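Local coordinates for malonyl acyl carrier protein transacylase (Streptococcus pneumoniae, PDB 3IM8) that probably transfers the malonyl group from malonyl-CoA to the holo acyl carrier protein, the step that supplies malonyl units for fatty acid synthesis, at residues L111-A122 with A206-V217; P156-I165 with K249-S257. One frame throughout, in Å; residues are numbered along the deposited sequence.

Overall arrangement
Contacts 1 and 2 lie in the acyl transferase domain with their centres about 22 Å apart, and their segments alternate along the chain: 111-122, 156-165, 206-217, 249-257. Contact 1 pairs helix 105-122 with helix 204-215. Contact 2 adds the short strand 252-253 to strand 154-161 at one border of the mixed five-stranded sheet, then runs into helix 254-263. The two meet where the side chains of Ser-207 and Lys-249 pack together. Both also come close to the predicted active-site residues: Arg-115 of contact 1 approaches Ser-90 and His-199, and Val-252 of contact 2 touches His-199. The probable catalytic centre is thus bordered by the helix pair and by the edge of the mixed sheet.

Contact 1. Residues L111-A122 with A206-V217; sequences LVAKRGAYMEEA and ASQKLAETLAQV. With ACT (acetate ion), chain B.
Leu-111 packs on Leu-214, Thr-213 and Val-217 at the apolar centre between two nearly antiparallel helices, whose axes come within 9.0 Å at 162°. With CG anti to the backbone N, Leu-111 sets CD1 3.8 Å from Leu-214 CD2 and against Thr-213 CG2, while its CD2 rests on Val-217 CG2. Leu-210 CD1 meets Leu-111 more loosely and lies nearer Arg-115 CB, at 4.0 Å. Farther along, Ala-122 CB is 3.8 Å from Ala-206 CB. Between these patches Tyr-118 enters as a knob into the hole formed by Ala-206, Lys-209, Leu-210 and Thr-213. Lys-209 CB stands 3.6 Å from the centroid of the Tyr-118 ring in a CH-pi contact almost on the ring normal, and Lys-114 O covers part of the opposite face. At the ring's edge, Tyr-118 OH is 2.7 Å from Thr-213 OG1 in a hydrogen bond of unsettled direction; a water that donates to Lys-209 O also binds this hydroxyl. Glu-121 OE1 and Lys-209 NZ are 4.5 Å apart, beyond a salt bridge. On another side, the extended Arg-115 carries its guanidinium, with Met-119 SD over one face, to Gln-62, Gln-247 and Ser-90. Arg-115 NH1 also donates to acetate OXT at 3.2 Å. Acetate, probably from the crystallisation liquor, binds Ser-90 and His-199 as well, consistent with Arg-115 receiving the malonyl carboxylate, as in related transacylases.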
loop_
_atom_site.group_PDB
_atom_site.type_symbol
_atom_site.label_atom_id
_atom_site.label_comp_id
_atom_site.label_asym_id
_atom_site.label_seq_id
_atom_site.Cartn_x
_atom_site.Cartn_y
_atom_site.Cartn_z
ATOM N N LEU A 111 12.477 0.763 9.134
ATOM C CA LEU A 111 11.530 1.828 9.254
ATOM C C LEU A 111 10.093 1.338 9.210
ATOM O O LEU A 111 9.234 1.898 9.927
ATOM C CB LEU A 111 11.748 2.779 8.115
ATOM C CG LEU A 111 10.856 3.953 7.866
ATOM C CD1 LEU A 111 10.775 4.850 9.125
ATOM C CD2 LEU A 111 11.494 4.659 6.653
ATOM N N VAL A 112 9.803 0.344 8.356
ATOM C CA VAL A 112 8.420 -0.191 8.303
ATOM C C VAL A 112 8.091 -1.107 9.502
ATOM O O VAL A 112 6.931 -1.176 9.891
ATOM C CB VAL A 112 7.974 -0.845 6.902
ATOM C CG1 VAL A 112 8.134 0.201 5.700
ATOM C CG2 VAL A 112 8.740 -2.120 6.613
ATOM N N ALA A 113 9.091 -1.779 10.089
ATOM C CA ALA A 113 8.869 -2.499 11.355
ATOM C C ALA A 113 8.389 -1.551 12.432
ATOM O O ALA A 113 7.496 -1.907 13.195
ATOM C CB ALA A 113 10.097 -3.200 11.821
ATOM N N LYS A 114 8.950 -0.339 12.464
ATOM C CA LYS A 114 8.531 0.703 13.406
ATOM C C LYS A 114 7.172 1.272 13.042
ATOM O O LYS A 114 6.278 1.321 13.917
ATOM C CB LYS A 114 9.595 1.786 13.492
ATOM C CG LYS A 114 10.710 1.439 14.504
ATOM C CD LYS A 114 11.878 2.416 14.338
ATOM C CE LYS A 114 12.998 2.260 15.386
ATOM N NZ LYS A 114 12.504 2.672 16.756
ATOM N N ARG A 115 6.985 1.620 11.749
ATOM C CA ARG A 115 5.703 2.085 11.218
ATOM C C ARG A 115 4.580 1.130 11.588
ATOM O O ARG A 115 3.508 1.571 12.028
ATOM C CB ARG A 115 5.728 2.238 9.678
ATOM C CG ARG A 115 4.452 2.763 9.108
ATOM C CD ARG A 115 4.544 2.951 7.579
ATOM N NE ARG A 115 3.328 3.474 6.913
ATOM C CZ ARG A 115 2.351 2.737 6.370
ATOM N NH1 ARG A 115 2.327 1.412 6.495
ATOM N NH2 ARG A 115 1.352 3.343 5.736
ATOM N N GLY A 116 4.812 -0.168 11.352
ATOM C CA GLY A 116 3.798 -1.221 11.676
ATOM C C GLY A 116 3.385 -1.208 13.152
ATOM O O GLY A 116 2.185 -1.151 13.488
ATOM N N ALA A 117 4.405 -1.261 14.011
ATOM C CA ALA A 117 4.252 -1.121 15.456
ATOM C C ALA A 117 3.414 0.089 15.801
ATOM O O ALA A 117 2.383 -0.093 16.442
ATOM C CB ALA A 117 5.635 -1.084 16.175
ATOM N N TYR A 118 3.793 1.290 15.331
ATOM C CA TYR A 118 3.070 2.527 15.710
ATOM C C TYR A 118 1.636 2.492 15.266
ATOM O O TYR A 118 0.772 2.963 15.988
ATOM C CB TYR A 118 3.692 3.791 15.123
ATOM C CG TYR A 118 5.163 4.029 15.472
ATOM C CD1 TYR A 118 6.011 4.651 14.548
ATOM C CD2 TYR A 118 5.713 3.616 16.708
ATOM C CE1 TYR A 118 7.362 4.869 14.829
ATOM C CE2 TYR A 118 7.077 3.850 17.019
ATOM C CZ TYR A 118 7.881 4.474 16.066
ATOM O OH TYR A 118 9.201 4.728 16.297
ATOM N N MET A 119 1.375 1.955 14.067
ATOM C CA MET A 119 0.004 1.868 13.503
ATOM C C MET A 119 -0.864 0.901 14.305
ATOM O O MET A 119 -2.021 1.206 14.596
ATOM C CB MET A 119 0.028 1.482 12.014
ATOM C CG MET A 119 0.569 2.617 11.148
ATOM S SD MET A 119 0.656 2.372 9.353
ATOM C CE MET A 119 -1.048 2.191 8.890
ATOM N N GLU A 120 -0.298 -0.266 14.625
ATOM C CA GLU A 120 -0.953 -1.329 15.412
ATOM C C GLU A 120 -1.351 -0.850 16.815
ATOM O O GLU A 120 -2.479 -1.073 17.250
ATOM C CB GLU A 120 -0.027 -2.571 15.490
ATOM C CG GLU A 120 -0.576 -3.840 16.234
ATOM C CD GLU A 120 0.184 -5.195 15.862
ATOM O OE1 GLU A 120 1.458 -5.235 15.699
ATOM O OE2 GLU A 120 -0.539 -6.229 15.738
ATOM N N GLU A 121 -0.432 -0.195 17.518
ATOM C CA GLU A 121 -0.729 0.308 18.873
ATOM C C GLU A 121 -1.749 1.447 18.841
ATOM O O GLU A 121 -2.617 1.518 19.670
ATOM C CB GLU A 121 0.564 0.731 19.609
ATOM C CG GLU A 121 1.167 2.075 19.186
ATOM C CD GLU A 121 2.612 2.338 19.687
ATOM O OE1 GLU A 121 2.793 3.296 20.484
ATOM O OE2 GLU A 121 3.560 1.620 19.244
ATOM N N ALA A 122 -1.636 2.341 17.870
ATOM C CA ALA A 122 -2.495 3.490 17.836
ATOM C C ALA A 122 -3.890 3.092 17.342
ATOM O O ALA A 122 -4.880 3.701 17.731
ATOM C CB ALA A 122 -1.892 4.583 16.966
ATOM N N ALA A 206 -0.020 7.943 15.859
ATOM C CA ALA A 206 0.932 7.138 15.103
ATOM C C ALA A 206 1.887 8.064 14.304
ATOM O O ALA A 206 3.132 7.917 14.376
ATOM C CB ALA A 206 0.203 6.113 14.185
ATOM N N SER A 207 1.297 9.025 13.583
ATOM C CA SER A 207 2.047 9.900 12.674
ATOM C C SER A 207 3.147 10.739 13.370
ATOM O O SER A 207 4.166 11.087 12.746
ATOM C CB SER A 207 1.101 10.791 11.894
ATOM O OG SER A 207 0.663 11.833 12.702
ATOM N N GLN A 208 2.938 11.019 14.662
ATOM C CA GLN A 208 3.900 11.777 15.501
ATOM C C GLN A 208 5.115 10.981 15.802
ATOM O O GLN A 208 6.238 11.501 15.757
ATOM C CB GLN A 208 3.271 12.209 16.829
ATOM C CG GLN A 208 2.397 13.453 16.741
ATOM C CD GLN A 208 3.227 14.744 16.648
ATOM O OE1 GLN A 208 3.709 15.111 15.558
ATOM N NE2 GLN A 208 3.403 15.439 17.799
ATOM N N LYS A 209 4.895 9.715 16.132
ATOM C CA LYS A 209 5.992 8.826 16.414
ATOM C C LYS A 209 6.763 8.576 15.108
ATOM O O LYS A 209 7.983 8.461 15.116
ATOM C CB LYS A 209 5.478 7.515 17.011
ATOM C CG LYS A 209 5.145 7.528 18.554
ATOM C CD LYS A 209 5.051 6.087 19.127
ATOM C CE LYS A 209 4.585 6.020 20.604
ATOM N NZ LYS A 209 5.572 6.663 21.586
ATOM N N LEU A 210 6.029 8.520 13.985
ATOM C CA LEU A 210 6.641 8.094 12.738
ATOM C C LEU A 210 7.475 9.271 12.274
ATOM O O LEU A 210 8.558 9.080 11.767
ATOM C CB LEU A 210 5.604 7.692 11.686
ATOM C CG LEU A 210 6.032 7.275 10.244
ATOM C CD1 LEU A 210 6.829 6.002 10.247
ATOM C CD2 LEU A 210 4.825 7.069 9.413
ATOM N N ALA A 211 6.989 10.489 12.538
ATOM C CA ALA A 211 7.724 11.707 12.140
ATOM C C ALA A 211 9.091 11.829 12.844
ATOM O O ALA A 211 10.106 12.180 12.197
ATOM C CB ALA A 211 6.862 12.965 12.318
ATOM N N GLU A 212 9.128 11.447 14.126
ATOM C CA GLU A 212 10.380 11.400 14.868
ATOM C C GLU A 212 11.291 10.364 14.231
ATOM O O GLU A 212 12.492 10.583 14.105
ATOM C CB GLU A 212 10.201 11.000 16.359
ATOM C CG GLU A 212 9.163 11.727 17.198
ATOM C CD GLU A 212 9.042 11.109 18.635
ATOM O OE1 GLU A 212 7.972 10.500 19.005
ATOM O OE2 GLU A 212 10.037 11.199 19.371
ATOM N N THR A 213 10.731 9.203 13.857
ATOM C CA THR A 213 11.564 8.115 13.322
ATOM C C THR A 213 12.080 8.538 11.970
ATOM O O THR A 213 13.232 8.277 11.646
ATOM C CB THR A 213 10.794 6.770 13.173
ATOM O OG1 THR A 213 10.361 6.332 14.465
ATOM C CG2 THR A 213 11.713 5.687 12.592
ATOM N N LEU A 214 11.203 9.170 11.181
ATOM C CA LEU A 214 11.557 9.584 9.818
ATOM C C LEU A 214 12.668 10.637 9.802
ATOM O O LEU A 214 13.541 10.608 8.926
ATOM C CB LEU A 214 10.324 10.063 9.018
ATOM C CG LEU A 214 9.408 8.932 8.527
ATOM C CD1 LEU A 214 8.034 9.539 8.206
ATOM C CD2 LEU A 214 10.055 8.177 7.363
ATOM N N ALA A 215 12.630 11.569 10.760
ATOM C CA ALA A 215 13.702 12.590 10.892
ATOM C C ALA A 215 15.139 11.991 10.886
ATOM O O ALA A 215 16.113 12.616 10.409
ATOM C CB ALA A 215 13.439 13.451 12.157
ATOM N N GLN A 216 15.237 10.762 11.405
ATOM C CA GLN A 216 16.477 9.995 11.436
ATOM C C GLN A 216 16.839 9.322 10.112
ATOM O O GLN A 216 17.969 8.833 9.952
ATOM C CB GLN A 216 16.432 8.929 12.569
ATOM C CG GLN A 216 16.383 9.527 13.995
ATOM C CD GLN A 216 17.294 10.767 14.159
ATOM O OE1 GLN A 216 16.861 11.785 14.696
ATOM N NE2 GLN A 216 18.541 10.686 13.683
ATOM N N VAL A 217 15.886 9.255 9.188
ATOM C CA VAL A 217 16.115 8.532 7.952
ATOM C C VAL A 217 16.593 9.531 6.933
ATOM O O VAL A 217 15.992 10.588 6.730
ATOM C CB VAL A 217 14.840 7.829 7.410
ATOM C CG1 VAL A 217 15.120 7.153 6.038
ATOM C CG2 VAL A 217 14.229 6.838 8.431
HETATM C C ACT B . -1.810 0.096 5.579
HETATM O O ACT B . -2.401 1.237 5.449
HETATM O OXT ACT B . -0.484 -0.014 5.801
HETATM C CH3 ACT B . -2.821 -1.028 5.442
HETATM O O HOH W 1 9.280 7.568 17.493
#

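Contact 2. Residues P156-I165 with K249-S257; sequences PANYNTPAQI and KEPVRFYES
Val-252 and Arg-253 pair in parallel with Asn-158 and Tyr-159, making a short edge strand of the mixed sheet that passes directly into helix 254-263. The tight part begins with the backbone ladder: Val-252 N donates to Ala-157 O at 2.9 Å, and Tyr-159 N returns a 2.8 Å bond to Val-252 O. Tyr-159 O then accepts from Phe-254 N and, weakly, from Tyr-255 N, so one carbonyl meets the first turn of the helix, for which Arg-253 is the N-cap residue. The buried Tyr-159 ring, its hydroxyl bonded to Glu-142, belongs to this tight part: Pro-251 CB meets the edge of the ring 3.5 Å from Tyr-159 CE1. On the face of the sheet that carries Asn-158, Val-252 touches His-199, a predicted active-site residue. The looser, more exposed side is the Tyr-255 and Pro-162 end. There Tyr-255 CG sits between the backbone N and the carbonyl carbon (chi1 62°), which brings the ring against Thr-161 C, with Pro-162 N over one face, toward the rim; Tyr-255 CE1 packs on Tyr-159 CB at 3.6 Å. The partly exposed Arg-253 lays its guanidinium flat over the face of the buried Tyr-159 ring, planes 20° apart, in an off-centre cation-pi stack. Its rotation is fixed further by Glu-256, whose OE1 takes the Arg-253 NH1 hydrogen on its syn lone pair at 3.1 Å, nearly in the guanidinium plane.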
loop_
_atom_site.group_PDB
_atom_site.type_symbol
_atom_site.label_atom_id
_atom_site.label_comp_id
_atom_site.label_asym_id
_atom_site.label_seq_id
_atom_site.Cartn_x
_atom_site.Cartn_y
_atom_site.Cartn_z
ATOM N N PRO A 156 -13.347 9.455 4.083
ATOM C CA PRO A 156 -12.857 8.458 3.125
ATOM C C PRO A 156 -11.384 8.159 3.432
ATOM O O PRO A 156 -10.610 9.084 3.643
ATOM C CB PRO A 156 -13.023 9.136 1.762
ATOM C CG PRO A 156 -14.186 10.083 1.972
ATOM C CD PRO A 156 -13.887 10.642 3.393
ATOM N N ALA A 157 -11.031 6.877 3.470
ATOM C CA ALA A 157 -9.676 6.401 3.743
ATOM C C ALA A 157 -8.966 5.978 2.440
ATOM O O ALA A 157 -7.774 6.230 2.268
ATOM C CB ALA A 157 -9.712 5.185 4.745
ATOM N N ASN A 158 -9.686 5.277 1.549
ATOM C CA ASN A 158 -9.048 4.742 0.361
ATOM C C ASN A 158 -9.864 5.093 -0.845
ATOM O O ASN A 158 -10.948 4.571 -1.007
ATOM C CB ASN A 158 -8.881 3.217 0.442
ATOM C CG ASN A 158 -7.917 2.765 1.558
ATOM O OD1 ASN A 158 -8.319 2.567 2.682
ATOM N ND2 ASN A 158 -6.661 2.585 1.220
ATOM N N TYR A 159 -9.344 5.968 -1.689
ATOM C CA TYR A 159 -9.956 6.224 -3.006
ATOM C C TYR A 159 -9.380 5.214 -4.006
ATOM O O TYR A 159 -8.391 5.491 -4.674
ATOM C CB TYR A 159 -9.687 7.651 -3.507
ATOM C CG TYR A 159 -10.354 8.741 -2.658
ATOM C CD1 TYR A 159 -9.728 9.247 -1.503
ATOM C CD2 TYR A 159 -11.586 9.272 -3.012
ATOM C CE1 TYR A 159 -10.320 10.242 -0.722
ATOM C CE2 TYR A 159 -12.190 10.303 -2.219
ATOM C CZ TYR A 159 -11.537 10.761 -1.077
ATOM O OH TYR A 159 -12.068 11.745 -0.303
ATOM N N ASN A 160 -10.016 4.049 -4.110
ATOM C CA ASN A 160 -9.517 2.959 -4.984
ATOM C C ASN A 160 -9.857 3.117 -6.476
ATOM O O ASN A 160 -8.956 3.084 -7.330
ATOM C CB ASN A 160 -9.920 1.556 -4.450
ATOM C CG ASN A 160 -9.503 1.318 -2.995
ATOM O OD1 ASN A 160 -8.483 1.823 -2.519
ATOM N ND2 ASN A 160 -10.282 0.490 -2.292
ATOM N N THR A 161 -11.146 3.235 -6.779
ATOM C CA THR A 161 -11.664 3.535 -8.124
ATOM C C THR A 161 -12.758 4.624 -8.008
ATOM O O THR A 161 -13.200 4.917 -6.886
ATOM C CB THR A 161 -12.241 2.273 -8.817
ATOM O OG1 THR A 161 -13.529 1.972 -8.272
ATOM C CG2 THR A 161 -11.287 1.026 -8.603
ATOM N N PRO A 162 -13.172 5.251 -9.147
ATOM C CA PRO A 162 -14.286 6.211 -9.041
ATOM C C PRO A 162 -15.574 5.566 -8.476
ATOM O O PRO A 162 -16.464 6.277 -7.953
ATOM C CB PRO A 162 -14.490 6.686 -10.486
ATOM C CG PRO A 162 -13.111 6.524 -11.155
ATOM C CD PRO A 162 -12.583 5.225 -10.515
ATOM N N ALA A 163 -15.651 4.233 -8.515
ATOM C CA ALA A 163 -16.833 3.512 -7.965
ATOM C C ALA A 163 -16.507 2.585 -6.765
ATOM O O ALA A 163 -17.178 1.595 -6.512
ATOM C CB ALA A 163 -17.576 2.781 -9.080
ATOM N N GLN A 164 -15.431 2.909 -6.059
ATOM C CA GLN A 164 -14.985 2.083 -4.946
ATOM C C GLN A 164 -14.195 2.916 -3.953
ATOM O O GLN A 164 -12.992 3.120 -4.115
ATOM C CB GLN A 164 -14.133 0.917 -5.450
ATOM C CG GLN A 164 -14.385 -0.396 -4.727
ATOM C CD GLN A 164 -13.448 -0.604 -3.553
ATOM O OE1 GLN A 164 -13.471 0.155 -2.584
ATOM N NE2 GLN A 164 -12.618 -1.637 -3.635
ATOM N N ILE A 165 -14.880 3.401 -2.924
ATOM C CA ILE A 165 -14.242 4.257 -1.937
ATOM C C ILE A 165 -14.517 3.732 -0.542
ATOM O O ILE A 165 -15.677 3.535 -0.157
ATOM C CB ILE A 165 -14.753 5.747 -2.084
ATOM C CG1 ILE A 165 -14.177 6.318 -3.405
ATOM C CG2 ILE A 165 -14.341 6.599 -0.850
ATOM C CD1 ILE A 165 -14.836 7.553 -3.966
ATOM N N LYS A 249 -2.310 9.108 8.241
ATOM C CA LYS A 249 -3.506 9.744 8.785
ATOM C C LYS A 249 -4.337 10.476 7.730
ATOM O O LYS A 249 -5.291 11.148 8.083
ATOM C CB LYS A 249 -3.112 10.695 9.953
ATOM C CG LYS A 249 -2.333 11.949 9.466
ATOM C CD LYS A 249 -2.008 12.942 10.581
ATOM C CE LYS A 249 -0.747 13.675 10.199
ATOM N NZ LYS A 249 -0.649 14.914 10.967
ATOM N N GLU A 250 -3.979 10.380 6.442
ATOM C CA GLU A 250 -4.771 11.014 5.346
ATOM C C GLU A 250 -5.196 10.002 4.247
ATOM O O GLU A 250 -4.613 8.906 4.163
ATOM C CB GLU A 250 -3.983 12.191 4.756
ATOM C CG GLU A 250 -3.867 13.325 5.743
ATOM C CD GLU A 250 -3.206 14.561 5.189
ATOM O OE1 GLU A 250 -3.327 14.855 3.983
ATOM O OE2 GLU A 250 -2.576 15.250 5.994
ATOM N N PRO A 251 -6.211 10.340 3.415
ATOM C CA PRO A 251 -6.696 9.379 2.391
ATOM C C PRO A 251 -5.585 8.929 1.417
ATOM O O PRO A 251 -4.756 9.713 1.025
ATOM C CB PRO A 251 -7.804 10.143 1.662
ATOM C CG PRO A 251 -8.212 11.252 2.602
ATOM C CD PRO A 251 -7.030 11.580 3.440
ATOM N N VAL A 252 -5.560 7.644 1.085
ATOM C CA VAL A 252 -4.811 7.123 -0.075
ATOM C C VAL A 252 -5.593 7.283 -1.403
ATOM O O VAL A 252 -6.685 6.769 -1.600
ATOM C CB VAL A 252 -4.408 5.666 0.154
ATOM C CG1 VAL A 252 -3.714 5.076 -1.092
ATOM C CG2 VAL A 252 -3.497 5.540 1.375
ATOM N N ARG A 253 -5.018 8.032 -2.318
ATOM C CA ARG A 253 -5.745 8.456 -3.508
ATOM C C ARG A 253 -5.181 7.671 -4.680
ATOM O O ARG A 253 -4.309 8.159 -5.430
ATOM C CB ARG A 253 -5.653 9.981 -3.703
ATOM C CG ARG A 253 -6.342 10.754 -2.616
ATOM C CD ARG A 253 -6.256 12.287 -2.846
ATOM N NE ARG A 253 -7.008 13.010 -1.807
ATOM C CZ ARG A 253 -8.334 13.261 -1.826
ATOM N NH1 ARG A 253 -9.118 12.875 -2.847
ATOM N NH2 ARG A 253 -8.890 13.904 -0.801
ATOM N N PHE A 254 -5.661 6.426 -4.804
ATOM C CA PHE A 254 -5.090 5.508 -5.787
ATOM C C PHE A 254 -5.462 5.887 -7.233
ATOM O O PHE A 254 -4.568 6.016 -8.059
ATOM C CB PHE A 254 -5.432 4.026 -5.480
ATOM C CG PHE A 254 -4.717 3.040 -6.394
ATOM C CD1 PHE A 254 -5.415 2.390 -7.416
ATOM C CD2 PHE A 254 -3.341 2.788 -6.235
ATOM C CE1 PHE A 254 -4.788 1.495 -8.249
ATOM C CE2 PHE A 254 -2.656 1.908 -7.093
ATOM C CZ PHE A 254 -3.387 1.242 -8.110
ATOM N N TYR A 255 -6.750 6.083 -7.537
ATOM C CA TYR A 255 -7.134 6.289 -8.955
ATOM C C TYR A 255 -6.586 7.578 -9.526
ATOM O O TYR A 255 -6.208 7.628 -10.692
ATOM C CB TYR A 255 -8.641 6.128 -9.221
ATOM C CG TYR A 255 -9.592 7.088 -8.519
ATOM C CD1 TYR A 255 -10.333 6.674 -7.406
ATOM C CD2 TYR A 255 -9.789 8.395 -9.004
ATOM C CE1 TYR A 255 -11.234 7.527 -6.771
ATOM C CE2 TYR A 255 -10.682 9.260 -8.382
ATOM C CZ TYR A 255 -11.403 8.814 -7.268
ATOM O OH TYR A 255 -12.278 9.645 -6.647
ATOM N N GLU A 256 -6.509 8.610 -8.675
ATOM C CA GLU A 256 -5.909 9.881 -9.097
ATOM C C GLU A 256 -4.455 9.680 -9.429
ATOM O O GLU A 256 -3.961 10.265 -10.392
ATOM C CB GLU A 256 -5.998 10.902 -7.989
ATOM C CG GLU A 256 -7.409 11.415 -7.768
ATOM C CD GLU A 256 -7.503 12.122 -6.448
ATOM O OE1 GLU A 256 -8.346 11.670 -5.586
ATOM O OE2 GLU A 256 -6.683 13.078 -6.286
ATOM N N SER A 257 -3.770 8.865 -8.621
ATOM C CA SER A 257 -2.382 8.505 -8.896
ATOM C C SER A 257 -2.212 7.757 -10.241
ATOM O O SER A 257 -1.231 7.985 -10.956
ATOM C CB SER A 257 -1.803 7.676 -7.742
ATOM O OG SER A 257 -1.896 8.422 -6.550
#